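PDB 6V98: cysteine hydrolase from Vibrio cholerae, which is a type VI secretion system effector, probably a hydrolase with a cysteine nucleophile related to the papain-like peptidases, delivered into competing bacteria. Local coordinates for residues G89-T92 / E93-L97; P167-K170 / P171-V174; V173-P176 / S177-I180. All coordinates share one frame; numbering follows the deposited sequence.

All three contacts are local, each formed within one continuous run of chain. Contacts 1 and 3 are helix starts: strand 90-91 runs into helix 93-107 at the first, and a loop runs into helix 176-184 at the other. Contact 2 lies in the loop before that second helix and shares Val173 and Val174 with contact 3, the two centres being 7 Å apart. Contact 1 stands about 30 Å, centre to centre, from contact 2, beyond the chain's centre. Contacts 1 and 2 are at the surface, whereas contact 3 is partly buried. Hydroxyls and water mark contact 1, ring and aliphatic packing contact 2, and backbone bonds beside apolar side chains contact 3.

Contact 1: G89-T92 / E93-L97; sequences GLIT and ESSLL
Thr92 and Leu96 are joined by the first backbone bond of the helix, Leu96 N donating to Thr92 O over 3.1 Å with an N-H...O angle of 161°. The side chain of Thr92 turns back over the same turn. Its OG1 lies 2.8 Å from Ser95 OG, a hydrogen bond in which either hydroxyl could be the donor. Both hydroxyls sit between the backbone N and the carbonyl carbon of their own residues (chi1 73° for Thr92 and 72° for Ser95), which brings the two oxygens together over the first turn. Thr92 is the N-cap residue, and its hydroxyl thus pairs with that of the residue three places on. Here the chain leaves the short strand 90-91, one arm of a two-stranded antiparallel sheet, and enters helix 93-107. Thr85 ties both residues to the loop leading into the partner strand 86-87: its backbone bonds with Thr92, and its N donates to Ser95 OG. A water 2.6 Å from Thr92 OG1 also bonds Ser94 OG at 3.1 Å, linking two hydroxyls that are 3.6 Å apart and have no direct bond. Beside this polar group, the CG2 branch of Ile91 approaches Leu96 CB at 3.7 Å, the two side chains crossing at a slant. That methyl is anti to its own backbone N, and it also lies 3.7 Å from Ser95 OG. Beyond it, Leu96 packs on Leu199 of strand 198-202.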
# COMPACT_ATOMS: atom_id res chain seq x y z
N GLY A 89 -21.45 5.13 -2.05
CA GLY A 89 -20.15 5.77 -2.01
C GLY A 89 -19.20 5.22 -0.97
O GLY A 89 -18.01 5.54 -1.02
N LEU A 90 -19.67 4.39 -0.05
CA LEU A 90 -18.84 3.88 1.04
C LEU A 90 -18.43 2.44 0.79
O LEU A 90 -19.18 1.65 0.21
CB LEU A 90 -19.60 3.96 2.37
CG LEU A 90 -20.14 5.33 2.80
CD1 LEU A 90 -20.88 5.21 4.11
CD2 LEU A 90 -19.00 6.33 2.93
N ILE A 91 -17.23 2.08 1.24
CA ILE A 91 -16.85 0.67 1.27
C ILE A 91 -17.53 0.03 2.47
O ILE A 91 -17.45 0.56 3.59
CB ILE A 91 -15.34 0.49 1.37
CG1 ILE A 91 -14.61 1.27 0.27
CG2 ILE A 91 -15.02 -1.01 1.34
CD1 ILE A 91 -13.11 1.40 0.55
N THR A 92 -18.19 -1.10 2.25
CA THR A 92 -18.80 -1.80 3.38
C THR A 92 -17.71 -2.37 4.27
O THR A 92 -16.65 -2.79 3.79
CB THR A 92 -19.73 -2.92 2.90
OG1 THR A 92 -18.97 -4.02 2.38
CG2 THR A 92 -20.67 -2.38 1.81
N GLU A 93 -17.95 -2.35 5.59
CA GLU A 93 -16.95 -2.82 6.53
C GLU A 93 -16.58 -4.27 6.26
O GLU A 93 -15.39 -4.63 6.25
CB GLU A 93 -17.44 -2.66 7.98
CG GLU A 93 -16.53 -3.35 9.01
CD GLU A 93 -16.96 -3.13 10.46
OE1 GLU A 93 -16.64 -2.08 11.04
OE2 GLU A 93 -17.62 -4.03 11.02
N SER A 94 -17.58 -5.13 6.00
CA SER A 94 -17.31 -6.55 5.81
C SER A 94 -16.43 -6.80 4.59
O SER A 94 -15.50 -7.62 4.64
CB SER A 94 -18.63 -7.33 5.68
OG SER A 94 -19.51 -6.67 4.79
N SER A 95 -16.69 -6.10 3.48
CA SER A 95 -15.92 -6.36 2.26
C SER A 95 -14.50 -5.84 2.38
O SER A 95 -13.58 -6.43 1.81
CB SER A 95 -16.62 -5.76 1.05
OG SER A 95 -16.53 -4.34 1.03
N LEU A 96 -14.30 -4.75 3.12
CA LEU A 96 -12.95 -4.28 3.36
C LEU A 96 -12.21 -5.20 4.33
O LEU A 96 -11.02 -5.48 4.14
CB LEU A 96 -12.98 -2.84 3.88
CG LEU A 96 -11.59 -2.23 4.10
CD1 LEU A 96 -10.84 -2.23 2.80
CD2 LEU A 96 -11.72 -0.82 4.66
N LEU A 97 -12.91 -5.71 5.35
CA LEU A 97 -12.31 -6.68 6.26
C LEU A 97 -11.78 -7.90 5.51
O LEU A 97 -10.74 -8.45 5.87
CB LEU A 97 -13.33 -7.13 7.32
CG LEU A 97 -13.51 -6.33 8.60
CD1 LEU A 97 -14.78 -6.79 9.32
CD2 LEU A 97 -12.29 -6.46 9.50
O HOH W 1 -20.53 -6.10 1.89

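Contact 2: P167-K170 / P171-V174; sequences PAWK and PPVV
Trp169 lays one face of its indole against Pro171, a CH-pi contact within the proline-rich loop that connects helix 154-162 to helix 176-184. Pro171 CA stands 3.7 Å from the centroid of the six-membered ring of Trp169 and only 20° off the ring normal, so the C-H side of the proline is set over the benzo half of the indole. The approach is slanted: Pro171 CB comes to 3.6 Å from Trp169 CZ3, while Pro171 N lies above the same ring plane but displaced toward the rim. The indole reaches this place because CG of Trp169 is anti to its backbone N (chi1 172°), which sends the ring forward along the chain to the residue two places on. Pro172 continues the apolar surface, its CD being 4.0 Å from Trp169 CH2, oblique to the ring. No hydrogen bond joins 167-170 to 171-174, so dispersion and the CH-pi term carry their side-chain contact.

Lys170 takes another course. Its chain bends at its second and third torsions, and the ammonium group NZ forms a salt bridge with Asp158 of helix 154-162. The aliphatic part of Lys170 touches both Val174 and Ile157 of that helix. Val174 is buried; its side chain meets Thr154 and Met153, and its carbonyl accepts a bond from Asn151 ND2. Across the loop, the Lys170 and Val174 side chains meet at an angle through methylene and methyl, with Lys170 CG 3.6 Å from Val174 CG2.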
# COMPACT_ATOMS: atom_id res chain seq x y z
N PRO A 167 1.26 13.59 -0.10
CA PRO A 167 1.50 12.82 1.13
C PRO A 167 2.42 13.57 2.08
O PRO A 167 3.02 14.60 1.74
CB PRO A 167 2.17 11.55 0.62
CG PRO A 167 2.89 12.01 -0.64
CD PRO A 167 1.96 13.01 -1.26
N ALA A 168 2.53 13.03 3.29
CA ALA A 168 3.39 13.63 4.30
C ALA A 168 4.83 13.69 3.83
O ALA A 168 5.30 12.84 3.06
CB ALA A 168 3.28 12.86 5.63
N TRP A 169 5.55 14.70 4.31
CA TRP A 169 6.93 14.91 3.90
C TRP A 169 7.77 13.65 4.09
O TRP A 169 7.66 12.97 5.11
CB TRP A 169 7.53 16.07 4.70
CG TRP A 169 8.99 16.23 4.48
CD1 TRP A 169 9.61 16.71 3.37
CD2 TRP A 169 10.03 15.90 5.41
NE1 TRP A 169 10.98 16.72 3.54
CE2 TRP A 169 11.26 16.23 4.79
CE3 TRP A 169 10.05 15.38 6.71
CZ2 TRP A 169 12.48 16.05 5.42
CZ3 TRP A 169 11.26 15.20 7.34
CH2 TRP A 169 12.47 15.54 6.69
N LYS A 170 8.61 13.36 3.10
CA LYS A 170 9.45 12.16 3.10
C LYS A 170 10.83 12.50 3.65
O LYS A 170 11.59 13.22 2.98
CB LYS A 170 9.56 11.61 1.68
CG LYS A 170 10.07 10.18 1.61
CD LYS A 170 10.87 9.87 0.35
CE LYS A 170 10.44 10.68 -0.87
NZ LYS A 170 10.96 10.08 -2.16
N PRO A 171 11.21 11.98 4.81
CA PRO A 171 12.54 12.28 5.35
C PRO A 171 13.62 11.53 4.58
O PRO A 171 13.31 10.64 3.78
CB PRO A 171 12.45 11.80 6.81
CG PRO A 171 11.30 10.88 6.87
CD PRO A 171 10.41 11.12 5.70
N PRO A 172 14.89 11.88 4.78
CA PRO A 172 15.96 11.14 4.10
C PRO A 172 16.02 9.68 4.50
O PRO A 172 16.54 8.86 3.73
CB PRO A 172 17.23 11.89 4.52
CG PRO A 172 16.76 13.28 4.89
CD PRO A 172 15.42 13.04 5.53
N VAL A 173 15.55 9.33 5.70
CA VAL A 173 15.50 7.95 6.17
C VAL A 173 14.04 7.62 6.46
O VAL A 173 13.46 8.15 7.42
CB VAL A 173 16.39 7.73 7.41
CG1 VAL A 173 16.16 6.35 7.99
CG2 VAL A 173 17.86 7.90 7.06
N VAL A 174 13.46 6.75 5.66
CA VAL A 174 12.02 6.48 5.70
C VAL A 174 11.77 5.17 6.44
O VAL A 174 12.05 4.09 5.92
CB VAL A 174 11.43 6.45 4.29
CG1 VAL A 174 9.92 6.27 4.35
CG2 VAL A 174 11.80 7.74 3.56

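Contact 3: V173-P176 / S177-I180; sequences VVVP and SAYI
This is a helix start, in which Val175 and Pro176 accept the backbone N-H groups of Tyr179 and Ile180 where the loop after helix 154-162 enters helix 176-184 at a partly buried site. Val175 is the N-cap residue and Pro176 opens the first turn. The evidence lies in two successive i to i+4 bonds. Tyr179 N donates to Val175 O over 2.8 Å, with the N-H...O angle at 164°, and Ile180 N donates to Pro176 O over 3.0 Å at a similar angle.

Side chains fill in around this backbone turn. Val175 CB faces Ala178 CB at 4.0 Å, and its CG1 branch, anti to the backbone N (chi1 -171°), comes within 3.8 Å of Ser177 OG. On the buried flank Val174 CG1 approaches Tyr179 CB at 4.4 Å, a looser contact. The ring of Tyr179 leads away from Val174 and packs on Ile157 and Met153. At its end, Tyr179 OH is hydrogen-bonded to Ala168 O at 2.7 Å. Pro176 and Ile180 both pack on Val11 of strand 5-12, which joins the first turn to the central antiparallel sheet. Further along the same helix, Glu181 and Gln184 are calcium ligands.

Proline has no N-H to donate, and at the first turn of a helix none is required, since no carbonyl lies four residues earlier within the helix. Pro176 can therefore present an apolar ring to Val11 while its carbonyl still accepts the bond from Ile180, and the buried phenol of Tyr179 has the carbonyl of Ala168 as partner for its hydroxyl.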
# COMPACT_ATOMS: atom_id res chain seq x y z
N VAL A 173 15.55 9.33 5.70
CA VAL A 173 15.50 7.95 6.17
C VAL A 173 14.04 7.62 6.46
O VAL A 173 13.46 8.15 7.42
CB VAL A 173 16.39 7.73 7.41
CG1 VAL A 173 16.16 6.35 7.99
CG2 VAL A 173 17.86 7.90 7.06
N VAL A 174 13.46 6.75 5.66
CA VAL A 174 12.02 6.48 5.70
C VAL A 174 11.77 5.17 6.44
O VAL A 174 12.05 4.09 5.92
CB VAL A 174 11.43 6.45 4.29
CG1 VAL A 174 9.92 6.27 4.35
CG2 VAL A 174 11.80 7.74 3.56
N VAL A 175 11.18 5.28 7.62
CA VAL A 175 10.83 4.13 8.44
C VAL A 175 9.32 3.91 8.32
O VAL A 175 8.55 4.80 8.69
CB VAL A 175 11.23 4.34 9.91
CG1 VAL A 175 11.05 3.04 10.70
CG2 VAL A 175 12.68 4.83 9.97
N PRO A 176 8.87 2.75 7.83
CA PRO A 176 7.43 2.62 7.52
C PRO A 176 6.56 2.87 8.73
O PRO A 176 5.60 3.64 8.65
CB PRO A 176 7.33 1.19 6.98
CG PRO A 176 8.71 0.92 6.40
CD PRO A 176 9.65 1.60 7.35
N SER A 177 6.92 2.29 9.87
CA SER A 177 6.10 2.45 11.06
C SER A 177 6.05 3.90 11.51
O SER A 177 4.98 4.41 11.88
CB SER A 177 6.64 1.56 12.18
OG SER A 177 7.93 1.98 12.55
N ALA A 178 7.19 4.60 11.48
CA ALA A 178 7.19 6.00 11.88
C ALA A 178 6.44 6.85 10.87
O ALA A 178 5.66 7.74 11.25
CB ALA A 178 8.63 6.49 12.05
N TYR A 179 6.66 6.60 9.58
CA TYR A 179 6.07 7.46 8.56
C TYR A 179 4.55 7.37 8.56
O TYR A 179 3.87 8.40 8.41
CB TYR A 179 6.62 7.10 7.17
CG TYR A 179 6.00 7.95 6.09
CD1 TYR A 179 6.50 9.22 5.80
CD2 TYR A 179 4.89 7.51 5.38
CE1 TYR A 179 5.92 10.03 4.84
CE2 TYR A 179 4.29 8.32 4.39
CZ TYR A 179 4.82 9.58 4.14
OH TYR A 179 4.26 10.40 3.19
N ILE A 180 4.00 6.16 8.69
CA ILE A 180 2.55 6.04 8.60
C ILE A 180 1.89 6.81 9.72
O ILE A 180 0.83 7.42 9.52
CB ILE A 180 2.11 4.56 8.58
CG1 ILE A 180 0.65 4.44 8.10
CG2 ILE A 180 2.31 3.87 9.93
CD1 ILE A 180 0.45 4.83 6.66